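Local coordinates for protein acinetobacter secreted protease CpaA (Acinetobacter nosocomialis M2, PDB 6O38) that probably cleaves proteins as a secreted zinc metalloprotease, and is bound by its type II secretion chaperone CpaB, at residues T228-N231 / D232-I236; M270-S273 / D274-Y277; M398-G401 / V402-T405; K193-V196 / Q197-G200. All blocks are in the same frame, centred on the assembly; numbering follows the deposited sequence.

Read from the N terminus, the four contacts follow one another in series, and none nests in or crosses another. Interaction 4 (193-200) turns the end of strand 183-195 into a short helical turn on the way to strand 210-215. Interaction 1 (228-236) closes a tight turn leading into strand 235-240, and interaction 2 (270-277) closes the hairpin between strands 266-272 and 277-288. These two touch: Arg233 N and Tyr271 O make a probable hydrogen bond as neighbouring strands come together. Interaction 3 (398-405) spans about two turns of helix 391-411 in the reprolysin-like part, its centre about 44 Å from that of interaction 4 and on the other side of the chain's centre.

Interaction 1 of 4, residues T228-N231 / D232-I236; sequences TTAN and DRDRI
Asn231 and Asp234 are joined by two hydrogen bonds that run in opposite directions. Asn231 N donates a hydrogen bond to Asp234 OD2 at 2.9 Å, meeting that oxygen from above the carboxylate plane. In return, Asp234 N donates to Asn231 O at 3.1 Å, a fairly straight bond of 165°. Asp234 CG lies beside its own backbone N and anti to the carbonyl carbon (chi1 -72°), a torsion that folds the carboxylate back toward Asn231. Ser164 OG, from another loop, also bonds to Asp234 OD2 and to Asn231 ND2, tying both polar ends to one hydroxyl. The four residues form a type II beta turn, with Asp232 and Arg233 at its corners and Arg233 at positive phi, and the turn feeds strand 235-240 of an StcE-type beta-sandwich domain. At its head the two corner residues make a salt bridge: Arg233 NH1 reaches Asp232 OD1 at 2.9 Å, on the syn side of the carboxylate and within the guanidinium plane. That same OD1 accepts from Ser273 N of the neighbouring hairpin, while Arg233 NH2 reaches Gly546 O. Packing is slight by comparison. Ala230 CB rests 3.7 Å from Asp234 OD2 and its side chain also touches Tyr271 and Trp278, and the side chains of Asn231 and Asp234 run alongside each other with their flat groups 71° apart.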
ATOM      1  N   THR A 228     -12.813  20.412  17.083  1.00 36.80           N
ATOM      2  CA  THR A 228     -13.925  19.579  17.519  1.00 35.94           C
ATOM      3  C   THR A 228     -14.744  19.057  16.349  1.00 35.90           C
ATOM      4  O   THR A 228     -15.408  18.023  16.481  1.00 35.24           O
ATOM      5  CB  THR A 228     -14.843  20.373  18.447  1.00 36.28           C
ATOM      6  OG1 THR A 228     -14.738  21.766  18.131  1.00 37.37           O
ATOM      7  CG2 THR A 228     -14.409  20.189  19.888  1.00 36.17           C
ATOM      8  N   THR A 229     -14.700  19.745  15.212  1.00 36.99           N
ATOM      9  CA  THR A 229     -15.495  19.384  14.050  1.00 37.23           C
ATOM     10  C   THR A 229     -14.791  19.880  12.796  1.00 38.11           C
ATOM     11  O   THR A 229     -13.954  20.784  12.843  1.00 38.83           O
ATOM     12  CB  THR A 229     -16.911  19.968  14.131  1.00 37.71           C
ATOM     13  OG1 THR A 229     -17.725  19.402  13.097  1.00 37.93           O
ATOM     14  CG2 THR A 229     -16.876  21.483  13.972  1.00 38.84           C
ATOM     15  N   ALA A 230     -15.135  19.260  11.674  1.00 38.49           N
ATOM     16  CA  ALA A 230     -14.622  19.653  10.368  1.00 39.47           C
ATOM     17  C   ALA A 230     -15.594  19.145   9.311  1.00 39.78           C
ATOM     18  O   ALA A 230     -16.666  18.619   9.631  1.00 39.32           O
ATOM     19  CB  ALA A 230     -13.202  19.118  10.153  1.00 39.24           C
ATOM     20  N   ASN A 231     -15.230  19.313   8.047  1.00 41.20           N
ATOM     21  CA  ASN A 231     -15.988  18.716   6.961  1.00 41.60           C
ATOM     22  C   ASN A 231     -15.527  17.281   6.733  1.00 41.17           C
ATOM     23  O   ASN A 231     -14.428  16.886   7.130  1.00 40.76           O
ATOM     24  CB  ASN A 231     -15.844  19.537   5.681  1.00 42.88           C
ATOM     25  CG  ASN A 231     -16.615  20.840   5.737  1.00 43.59           C
ATOM     26  OD1 ASN A 231     -17.774  20.870   6.152  1.00 43.39           O
ATOM     27  ND2 ASN A 231     -15.974  21.926   5.324  1.00 44.59           N
ATOM     28  N   ASP A 232     -16.397  16.497   6.100  1.00 42.40           N
ATOM     29  CA  ASP A 232     -16.144  15.072   5.928  1.00 42.15           C
ATOM     30  C   ASP A 232     -14.839  14.835   5.175  1.00 42.52           C
ATOM     31  O   ASP A 232     -14.623  15.385   4.092  1.00 43.45           O
ATOM     32  CB  ASP A 232     -17.312  14.418   5.189  1.00 42.70           C
ATOM     33  CG  ASP A 232     -17.415  12.929   5.462  1.00 42.51           C
ATOM     34  OD1 ASP A 232     -16.730  12.444   6.388  1.00 41.85           O
ATOM     35  OD2 ASP A 232     -18.188  12.246   4.756  1.00 43.04           O
ATOM     36  N   ARG A 233     -13.958  14.036   5.781  1.00 39.81           N
ATOM     37  CA  ARG A 233     -12.696  13.579   5.200  1.00 40.10           C
ATOM     38  C   ARG A 233     -11.635  14.671   5.122  1.00 40.47           C
ATOM     39  O   ARG A 233     -10.654  14.525   4.385  1.00 41.21           O
ATOM     40  CB  ARG A 233     -12.902  12.950   3.815  1.00 40.96           C
ATOM     41  CG  ARG A 233     -13.035  11.434   3.834  1.00 40.79           C
ATOM     42  CD  ARG A 233     -14.116  10.979   4.799  1.00 40.20           C
ATOM     43  NE  ARG A 233     -14.274   9.528   4.803  1.00 40.28           N
ATOM     44  CZ  ARG A 233     -15.323   8.893   5.315  1.00 40.12           C
ATOM     45  NH1 ARG A 233     -16.313   9.584   5.865  1.00 39.80           N
ATOM     46  NH2 ARG A 233     -15.384   7.570   5.275  1.00 40.40           N
ATOM     47  N   ASP A 234     -11.801  15.771   5.853  1.00 39.35           N
ATOM     48  CA  ASP A 234     -10.694  16.700   6.029  1.00 39.63           C
ATOM     49  C   ASP A 234      -9.562  16.011   6.781  1.00 38.67           C
ATOM     50  O   ASP A 234      -9.788  15.161   7.645  1.00 37.49           O
ATOM     51  CB  ASP A 234     -11.145  17.952   6.781  1.00 39.68           C
ATOM     52  CG  ASP A 234     -12.019  18.857   5.936  1.00 40.81           C
ATOM     53  OD1 ASP A 234     -11.957  18.759   4.693  1.00 41.69           O
ATOM     54  OD2 ASP A 234     -12.759  19.678   6.517  1.00 40.87           O
ATOM     55  N   ARG A 235      -8.328  16.381   6.446  1.00 40.21           N
ATOM     56  CA  ARG A 235      -7.161  15.706   6.993  1.00 39.25           C
ATOM     57  C   ARG A 235      -6.211  16.703   7.638  1.00 39.23           C
ATOM     58  O   ARG A 235      -6.034  17.821   7.144  1.00 40.52           O
ATOM     59  CB  ARG A 235      -6.421  14.910   5.912  1.00 39.70           C
ATOM     60  CG  ARG A 235      -7.158  13.660   5.472  1.00 39.89           C
ATOM     61  CD  ARG A 235      -6.288  12.769   4.606  1.00 40.31           C
ATOM     62  NE  ARG A 235      -6.998  11.559   4.198  1.00 41.02           N
ATOM     63  CZ  ARG A 235      -6.401  10.442   3.796  1.00 40.86           C
ATOM     64  NH1 ARG A 235      -5.077  10.376   3.748  1.00 40.02           N
ATOM     65  NH2 ARG A 235      -7.126   9.391   3.445  1.00 41.50           N
ATOM     66  N   ILE A 236      -5.607  16.284   8.747  1.00 37.22           N
ATOM     67  CA  ILE A 236      -4.594  17.061   9.450  1.00 37.14           C
ATOM     68  C   ILE A 236      -3.359  16.187   9.605  1.00 36.06           C
ATOM     69  O   ILE A 236      -3.436  15.095  10.180  1.00 34.79           O
ATOM     70  CB  ILE A 236      -5.083  17.549  10.825  1.00 36.67           C
ATOM     71  CG1 ILE A 236      -6.194  18.587  10.664  1.00 37.77           C
ATOM     72  CG2 ILE A 236      -3.927  18.118  11.634  1.00 36.75           C
ATOM     73  CD1 ILE A 236      -6.731  19.101  11.980  1.00 37.46           C
TER

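Interaction 2 of 4, residues M270-S273 / D274-Y277; sequences MYVS and DKGY. With SO4 (sulfate ion), chain P.
Val272 and Tyr277 form an antiparallel hydrogen-bonded pair at the closed end of a beta hairpin, with Val272 N donating to Tyr277 O at 3.0 Å. Gly276 N meets the same residue from its other polar end, reaching Val272 O at 2.7 Å, and Gly276 and Tyr277 thus face Val272 together as a G1 beta bulge. Gly276 sits at positive phi (76°), which favours glycine. Lys275 N adds a weak bond to Val272 O. This turn joins strands 266-272 and 277-288 of the StcE-type beta-sandwich domain. The Tyr271 ring meets the backbone of Gly276 and Tyr277 obliquely, its CD1 3.5 Å from Tyr277 O. Tyr271 OH bonds to Thr229 OG1 and also donates to a water that in turn donates to Gly276 O, so the phenol is held at its far end. Val272 CG1 packs 3.9 Å from Lys275 CG, the two side chains pointing the same way. Lys275 CB covers one face of the Tyr277 ring near its rim. Both of these side chains reach a sulfate, probably from the crystallisation liquor; the very short bond from Tyr277 OH is doubtful in detail, whereas Lys275 NZ meets sulfate O1 at 2.7 Å.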
HETATM    1  N   MSE A 270      -8.069  12.006  10.111  1.00 34.43           N
HETATM    2  CA  MSE A 270      -9.115  12.198   9.117  1.00 35.53           C
HETATM    3  C   MSE A 270     -10.477  12.287   9.789  1.00 35.28           C
HETATM    4  O   MSE A 270     -10.870  11.385  10.529  1.00 34.75           O
HETATM    5  CB  MSE A 270      -9.105  11.061   8.096  1.00 39.22           C
HETATM    6  CG  MSE A 270     -10.152  11.198   7.007  1.00 40.52           C
HETATM    7 SE   MSE A 270     -10.308   9.582   5.933  0.62 41.77          SE
HETATM    8  CE  MSE A 270     -10.946   8.365   7.315  1.00 40.86           C
ATOM      9  N   TYR A 271     -11.198  13.372   9.527  1.00 37.95           N
ATOM     10  CA  TYR A 271     -12.489  13.587  10.162  1.00 37.75           C
ATOM     11  C   TYR A 271     -13.563  12.741   9.493  1.00 38.34           C
ATOM     12  O   TYR A 271     -13.569  12.567   8.270  1.00 39.23           O
ATOM     13  CB  TYR A 271     -12.877  15.065  10.111  1.00 38.25           C
ATOM     14  CG  TYR A 271     -14.027  15.411  11.026  1.00 37.95           C
ATOM     15  CD1 TYR A 271     -13.838  15.512  12.398  1.00 37.15           C
ATOM     16  CD2 TYR A 271     -15.303  15.629  10.523  1.00 38.52           C
ATOM     17  CE1 TYR A 271     -14.883  15.825  13.243  1.00 37.00           C
ATOM     18  CE2 TYR A 271     -16.357  15.943  11.361  1.00 38.29           C
ATOM     19  CZ  TYR A 271     -16.140  16.041  12.720  1.00 37.63           C
ATOM     20  OH  TYR A 271     -17.184  16.353  13.560  1.00 37.59           O
ATOM     21  N   VAL A 272     -14.474  12.213  10.306  1.00 39.60           N
ATOM     22  CA  VAL A 272     -15.551  11.344   9.847  1.00 40.24           C
ATOM     23  C   VAL A 272     -16.855  11.966  10.329  1.00 40.26           C
ATOM     24  O   VAL A 272     -17.143  11.959  11.532  1.00 39.73           O
ATOM     25  CB  VAL A 272     -15.398   9.907  10.366  1.00 40.08           C
ATOM     26  CG1 VAL A 272     -16.456   9.009   9.761  1.00 40.97           C
ATOM     27  CG2 VAL A 272     -14.005   9.372  10.061  1.00 39.97           C
ATOM     28  N   SER A 273     -17.640  12.508   9.393  1.00 42.15           N
ATOM     29  CA  SER A 273     -18.805  13.308   9.765  1.00 42.22           C
ATOM     30  C   SER A 273     -19.859  12.473  10.483  1.00 42.19           C
ATOM     31  O   SER A 273     -20.360  12.870  11.542  1.00 41.79           O
ATOM     32  CB  SER A 273     -19.400  13.970   8.521  1.00 43.03           C
ATOM     33  OG  SER A 273     -18.587  15.043   8.081  1.00 43.27           O
ATOM     34  N   ASP A 274     -20.222  11.320   9.915  1.00 43.47           N
ATOM     35  CA  ASP A 274     -21.282  10.508  10.508  1.00 43.62           C
ATOM     36  C   ASP A 274     -20.927  10.025  11.910  1.00 42.98           C
ATOM     37  O   ASP A 274     -21.831   9.717  12.694  1.00 42.94           O
ATOM     38  CB  ASP A 274     -21.630   9.327   9.593  1.00 44.58           C
ATOM     39  CG  ASP A 274     -20.435   8.448   9.270  1.00 44.75           C
ATOM     40  OD1 ASP A 274     -19.472   8.407  10.061  1.00 44.29           O
ATOM     41  OD2 ASP A 274     -20.461   7.791   8.209  1.00 45.62           O
ATOM     42  N   LYS A 275     -19.637   9.949  12.238  1.00 42.39           N
ATOM     43  CA  LYS A 275     -19.197   9.569  13.575  1.00 41.65           C
ATOM     44  C   LYS A 275     -18.847  10.765  14.450  1.00 40.78           C
ATOM     45  O   LYS A 275     -18.928  10.665  15.678  1.00 40.49           O
ATOM     46  CB  LYS A 275     -17.976   8.646  13.487  1.00 41.68           C
ATOM     47  CG  LYS A 275     -18.251   7.304  12.828  1.00 42.69           C
ATOM     48  CD  LYS A 275     -19.266   6.490  13.610  1.00 43.19           C
ATOM     49  CE  LYS A 275     -19.489   5.135  12.958  1.00 44.36           C
ATOM     50  NZ  LYS A 275     -20.057   4.143  13.911  1.00 45.02           N
ATOM     51  N   GLY A 276     -18.460  11.887  13.848  1.00 39.34           N
ATOM     52  CA  GLY A 276     -18.184  13.092  14.606  1.00 38.83           C
ATOM     53  C   GLY A 276     -16.866  13.121  15.347  1.00 38.22           C
ATOM     54  O   GLY A 276     -16.783  13.737  16.414  1.00 38.07           O
ATOM     55  N   TYR A 277     -15.828  12.478  14.816  1.00 36.05           N
ATOM     56  CA  TYR A 277     -14.514  12.531  15.440  1.00 35.30           C
ATOM     57  C   TYR A 277     -13.434  12.424  14.372  1.00 35.38           C
ATOM     58  O   TYR A 277     -13.708  12.142  13.202  1.00 36.06           O
ATOM     59  CB  TYR A 277     -14.347  11.437  16.507  1.00 34.79           C
ATOM     60  CG  TYR A 277     -14.721  10.026  16.082  1.00 35.20           C
ATOM     61  CD1 TYR A 277     -14.208   9.459  14.919  1.00 35.57           C
ATOM     62  CD2 TYR A 277     -15.563   9.250  16.867  1.00 35.43           C
ATOM     63  CE1 TYR A 277     -14.542   8.172  14.542  1.00 36.24           C
ATOM     64  CE2 TYR A 277     -15.900   7.962  16.499  1.00 36.09           C
ATOM     65  CZ  TYR A 277     -15.386   7.428  15.337  1.00 36.52           C
ATOM     66  OH  TYR A 277     -15.720   6.146  14.967  1.00 37.43           O
TER
HETATM   67  S   SO4 P 604     -17.439   3.673  15.958  0.52 45.16           S
HETATM   68  O1  SO4 P 604     -18.768   3.074  16.025  0.52 45.16           O
HETATM   69  O2  SO4 P 604     -16.631   3.198  17.078  0.52 45.16           O
HETATM   70  O3  SO4 P 604     -16.800   3.296  14.701  0.52 45.16           O
HETATM   71  O4  SO4 P 604     -17.556   5.127  16.027  0.52 45.16           O
HETATM   72  O   HOH W   1     -17.767  16.518  16.421  1.00 39.89           O

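Interaction 3 of 4, residues M398-G401 / V402-T405; sequences MIEG and VNLT
Gly401 O is gripped twice by Thr405, by the side-chain OG1 at 2.7 Å and by the backbone N at 3.1 Å. The two donors come from opposite faces of the carbonyl plane. The hydroxyl can do this because OG1 stands beside the backbone N of its own residue, anti to the carbonyl carbon (chi1 -54°), which turns it back along the helix. The other bonds repeat the alpha-helical pattern of helix 391-411: Asn403 N donates to Ile399 O at 2.9 Å and Leu404 N to Glu400 O at 3.0 Å. Along the more exposed flank the Asn403 side chain crosses that of Ile399, with ND2 3.6 Å from Ile399 CG2. Val402 and Thr405 face inward, on Leu418 of strand 416-425; Val402 also packs on Met496 and Thr405 on Arg497 of helix 496-504. That helix carries the zinc ligands His498 and His502, and the Thr405 side chain itself lies about 13 Å from the zinc. Glu400, bent at chi2 (-53°), reaches the other chain instead: its OE2 forms a salt bridge with Arg113 and a hydrogen bond with Thr131 of the chaperone CpaB, while Leu404 touches Phe144 of that chain. The same two turns thus pack against the zinc-ligand helix and meet CpaB through Glu400 and Leu404, and the chaperone's arginine would tend to keep the buried carboxylate ionised.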
HETATM    1  N   MSE A 398       5.680 -19.606  -0.872  1.00 57.65           N
HETATM    2  CA  MSE A 398       4.670 -19.799   0.162  1.00 56.49           C
HETATM    3  C   MSE A 398       4.926 -18.906   1.371  1.00 55.31           C
HETATM    4  O   MSE A 398       3.985 -18.436   2.010  1.00 54.78           O
HETATM    5  CB  MSE A 398       4.621 -21.268   0.588  1.00 60.05           C
HETATM    6  CG  MSE A 398       4.481 -22.237  -0.574  1.00 61.88           C
HETATM    7 SE   MSE A 398       3.950 -24.027  -0.019  0.51 62.63          SE
HETATM    8  CE  MSE A 398       2.164 -23.609   0.644  1.00 61.42           C
ATOM      9  N   ILE A 399       6.204 -18.677   1.680  1.00 56.32           N
ATOM     10  CA  ILE A 399       6.554 -17.819   2.810  1.00 55.28           C
ATOM     11  C   ILE A 399       6.074 -16.394   2.568  1.00 54.79           C
ATOM     12  O   ILE A 399       5.532 -15.743   3.471  1.00 54.09           O
ATOM     13  CB  ILE A 399       8.071 -17.872   3.074  1.00 55.37           C
ATOM     14  CG1 ILE A 399       8.464 -19.241   3.637  1.00 55.83           C
ATOM     15  CG2 ILE A 399       8.491 -16.765   4.028  1.00 54.32           C
ATOM     16  CD1 ILE A 399       7.609 -19.692   4.803  1.00 55.33           C
ATOM     17  N   GLU A 400       6.256 -15.888   1.346  1.00 56.64           N
ATOM     18  CA  GLU A 400       5.755 -14.556   1.021  1.00 56.37           C
ATOM     19  C   GLU A 400       4.236 -14.497   1.114  1.00 56.13           C
ATOM     20  O   GLU A 400       3.675 -13.450   1.455  1.00 55.45           O
ATOM     21  CB  GLU A 400       6.222 -14.142  -0.375  1.00 57.47           C
ATOM     22  CG  GLU A 400       7.731 -13.998  -0.509  1.00 58.35           C
ATOM     23  CD  GLU A 400       8.335 -13.077   0.538  1.00 57.82           C
ATOM     24  OE1 GLU A 400       7.700 -12.056   0.879  1.00 57.37           O
ATOM     25  OE2 GLU A 400       9.446 -13.378   1.022  1.00 58.20           O
ATOM     26  N   GLY A 401       3.557 -15.606   0.812  1.00 53.08           N
ATOM     27  CA  GLY A 401       2.123 -15.665   1.037  1.00 52.84           C
ATOM     28  C   GLY A 401       1.766 -15.576   2.508  1.00 51.97           C
ATOM     29  O   GLY A 401       0.764 -14.959   2.878  1.00 51.61           O
ATOM     30  N   VAL A 402       2.577 -16.197   3.367  1.00 49.17           N
ATOM     31  CA  VAL A 402       2.342 -16.120   4.806  1.00 47.98           C
ATOM     32  C   VAL A 402       2.572 -14.699   5.308  1.00 46.94           C
ATOM     33  O   VAL A 402       1.773 -14.161   6.083  1.00 46.04           O
ATOM     34  CB  VAL A 402       3.234 -17.131   5.550  1.00 48.11           C
ATOM     35  CG1 VAL A 402       3.037 -17.010   7.053  1.00 46.94           C
ATOM     36  CG2 VAL A 402       2.939 -18.547   5.084  1.00 49.26           C
ATOM     37  N   ASN A 403       3.669 -14.073   4.873  1.00 49.05           N
ATOM     38  CA  ASN A 403       3.983 -12.721   5.326  1.00 48.45           C
ATOM     39  C   ASN A 403       2.914 -11.725   4.893  1.00 48.30           C
ATOM     40  O   ASN A 403       2.566 -10.809   5.648  1.00 47.78           O
ATOM     41  CB  ASN A 403       5.355 -12.299   4.803  1.00 48.80           C
ATOM     42  CG  ASN A 403       6.483 -13.110   5.405  1.00 49.08           C
ATOM     43  OD1 ASN A 403       6.407 -13.540   6.557  1.00 48.82           O
ATOM     44  ND2 ASN A 403       7.537 -13.329   4.627  1.00 49.80           N
ATOM     45  N   LEU A 404       2.384 -11.885   3.679  1.00 45.24           N
ATOM     46  CA  LEU A 404       1.347 -10.972   3.208  1.00 44.97           C
ATOM     47  C   LEU A 404       0.050 -11.165   3.982  1.00 44.16           C
ATOM     48  O   LEU A 404      -0.664 -10.193   4.261  1.00 43.34           O
ATOM     49  CB  LEU A 404       1.116 -11.165   1.710  1.00 46.13           C
ATOM     50  CG  LEU A 404       0.080 -10.238   1.073  1.00 45.98           C
ATOM     51  CD1 LEU A 404       0.555  -8.796   1.125  1.00 45.51           C
ATOM     52  CD2 LEU A 404      -0.206 -10.659  -0.357  1.00 47.30           C
ATOM     53  N   THR A 405      -0.276 -12.410   4.336  1.00 43.50           N
ATOM     54  CA  THR A 405      -1.465 -12.663   5.143  1.00 42.91           C
ATOM     55  C   THR A 405      -1.343 -12.011   6.516  1.00 41.74           C
ATOM     56  O   THR A 405      -2.281 -11.363   6.994  1.00 40.94           O
ATOM     57  CB  THR A 405      -1.699 -14.168   5.280  1.00 43.62           C
ATOM     58  OG1 THR A 405      -1.735 -14.766   3.979  1.00 44.83           O
ATOM     59  CG2 THR A 405      -3.018 -14.436   5.990  1.00 43.32           C
TER

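Interaction 4 of 4, residues K193-V196 / Q197-G200; sequences KLNV and QQIG
Residues 193-200 make a local strand-to-helix contact at the protein surface, in which the last residues of strand 183-195 are held against the short, weakly bonded helical turn that follows. Asn195 O accepts from Gln198 N at 2.8 Å. One residue on, Val196 O accepts a hydrogen bond from Gly200 N, also at 2.8 Å, while Ile199 N adds a weak bond of 3.3 Å to the same oxygen. Gly200 is where the chain leaves helical geometry, at positive phi (79°), a conformation that glycine tolerates easily. The turn begins the connection from strand 183-195 to strand 210-215, two parallel neighbours in the beta-rich part of the chain. Backbone bonds from Leu194 to Glu212 and Ala214, and from Val196 to Ala214, keep the strand end in place as the chain bends away, and Gln197 N is taken up by Asn219 OD1. On one side of the turn the contact is apolar. Leu194 CD1 approaches Ile199 CG2 at 4.2 Å, and Ile199 CG1, set between its own backbone N and carbonyl carbon (chi1 59°), lies 4.5 Å from Val196 CG2. Val196 and Ile199 both continue onto Phe224. Polar side chains occupy the other side, where the extended Gln198 crosses Asn195 with the two amide planes 60° apart, and Gln198 CD passes 4.0 Å from Asn195 CB.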
ATOM      1  N   LYS A 193       0.069  24.748   4.964  1.00 47.07           N
ATOM      2  CA  LYS A 193       1.141  24.549   5.928  1.00 46.22           C
ATOM      3  C   LYS A 193       1.036  25.587   7.036  1.00 47.67           C
ATOM      4  O   LYS A 193       0.935  26.788   6.764  1.00 49.69           O
ATOM      5  CB  LYS A 193       2.508  24.625   5.247  1.00 46.30           C
ATOM      6  CG  LYS A 193       2.769  23.473   4.290  1.00 44.85           C
ATOM      7  CD  LYS A 193       4.213  23.445   3.823  1.00 44.83           C
ATOM      8  CE  LYS A 193       4.456  22.279   2.876  1.00 43.64           C
ATOM      9  NZ  LYS A 193       5.841  22.275   2.330  1.00 43.75           N
ATOM     10  N   LEU A 194       1.058  25.119   8.281  1.00 43.23           N
ATOM     11  CA  LEU A 194       0.997  25.980   9.450  1.00 44.63           C
ATOM     12  C   LEU A 194       2.119  25.618  10.408  1.00 44.09           C
ATOM     13  O   LEU A 194       2.389  24.438  10.645  1.00 42.05           O
ATOM     14  CB  LEU A 194      -0.351  25.857  10.175  1.00 44.17           C
ATOM     15  CG  LEU A 194      -1.604  26.345   9.446  1.00 45.15           C
ATOM     16  CD1 LEU A 194      -2.840  26.091  10.295  1.00 43.67           C
ATOM     17  CD2 LEU A 194      -1.481  27.822   9.103  1.00 47.80           C
ATOM     18  N   ASN A 195       2.771  26.639  10.955  1.00 41.22           N
ATOM     19  CA  ASN A 195       3.707  26.454  12.053  1.00 41.28           C
ATOM     20  C   ASN A 195       2.943  26.565  13.364  1.00 41.71           C
ATOM     21  O   ASN A 195       2.179  27.516  13.564  1.00 43.45           O
ATOM     22  CB  ASN A 195       4.832  27.488  11.992  1.00 43.39           C
ATOM     23  CG  ASN A 195       5.692  27.339  10.753  1.00 42.81           C
ATOM     24  OD1 ASN A 195       5.979  26.226  10.313  1.00 40.80           O
ATOM     25  ND2 ASN A 195       6.106  28.464  10.181  1.00 44.53           N
ATOM     26  N   VAL A 196       3.137  25.584  14.249  1.00 39.20           N
ATOM     27  CA  VAL A 196       2.360  25.523  15.481  1.00 39.21           C
ATOM     28  C   VAL A 196       2.569  26.758  16.349  1.00 42.44           C
ATOM     29  O   VAL A 196       1.712  27.082  17.178  1.00 43.16           O
ATOM     30  CB  VAL A 196       2.688  24.227  16.252  1.00 36.94           C
ATOM     31  CG1 VAL A 196       4.032  24.338  16.961  1.00 38.26           C
ATOM     32  CG2 VAL A 196       1.571  23.895  17.226  1.00 35.95           C
ATOM     33  N   GLN A 197       3.689  27.465  16.176  1.00 40.12           N
ATOM     34  CA  GLN A 197       3.901  28.712  16.899  1.00 43.18           C
ATOM     35  C   GLN A 197       2.907  29.789  16.485  1.00 44.27           C
ATOM     36  O   GLN A 197       2.641  30.707  17.267  1.00 45.62           O
ATOM     37  CB  GLN A 197       5.331  29.214  16.682  1.00 44.38           C
ATOM     38  CG  GLN A 197       5.585  29.778  15.289  1.00 44.58           C
ATOM     39  CD  GLN A 197       7.029  30.186  15.069  1.00 45.42           C
ATOM     40  OE1 GLN A 197       7.730  30.566  16.008  1.00 46.90           O
ATOM     41  NE2 GLN A 197       7.481  30.113  13.822  1.00 44.45           N
ATOM     42  N   GLN A 198       2.354  29.695  15.274  1.00 45.02           N
ATOM     43  CA  GLN A 198       1.387  30.680  14.804  1.00 45.74           C
ATOM     44  C   GLN A 198       0.007  30.473  15.416  1.00 44.86           C
ATOM     45  O   GLN A 198      -0.730  31.446  15.612  1.00 45.65           O
ATOM     46  CB  GLN A 198       1.293  30.628  13.278  1.00 45.19           C
ATOM     47  CG  GLN A 198       2.601  30.941  12.567  1.00 45.92           C
ATOM     48  CD  GLN A 198       2.540  30.656  11.080  1.00 44.95           C
ATOM     49  OE1 GLN A 198       1.599  30.028  10.595  1.00 43.89           O
ATOM     50  NE2 GLN A 198       3.549  31.115  10.347  1.00 45.58           N
ATOM     51  N   ILE A 199      -0.358  29.229  15.727  1.00 45.40           N
ATOM     52  CA  ILE A 199      -1.708  28.905  16.175  1.00 43.47           C
ATOM     53  C   ILE A 199      -1.768  28.486  17.635  1.00 42.81           C
ATOM     54  O   ILE A 199      -2.878  28.363  18.181  1.00 41.54           O
ATOM     55  CB  ILE A 199      -2.345  27.812  15.292  1.00 40.72           C
ATOM     56  CG1 ILE A 199      -1.493  26.542  15.327  1.00 38.89           C
ATOM     57  CG2 ILE A 199      -2.497  28.305  13.863  1.00 41.50           C
ATOM     58  CD1 ILE A 199      -2.123  25.366  14.615  1.00 36.11           C
ATOM     59  N   GLY A 200      -0.629  28.265  18.286  1.00 41.79           N
ATOM     60  CA  GLY A 200      -0.643  27.890  19.687  1.00 41.30           C
ATOM     61  C   GLY A 200      -0.981  26.423  19.900  1.00 37.98           C
ATOM     62  O   GLY A 200      -0.716  25.564  19.057  1.00 36.19           O
TER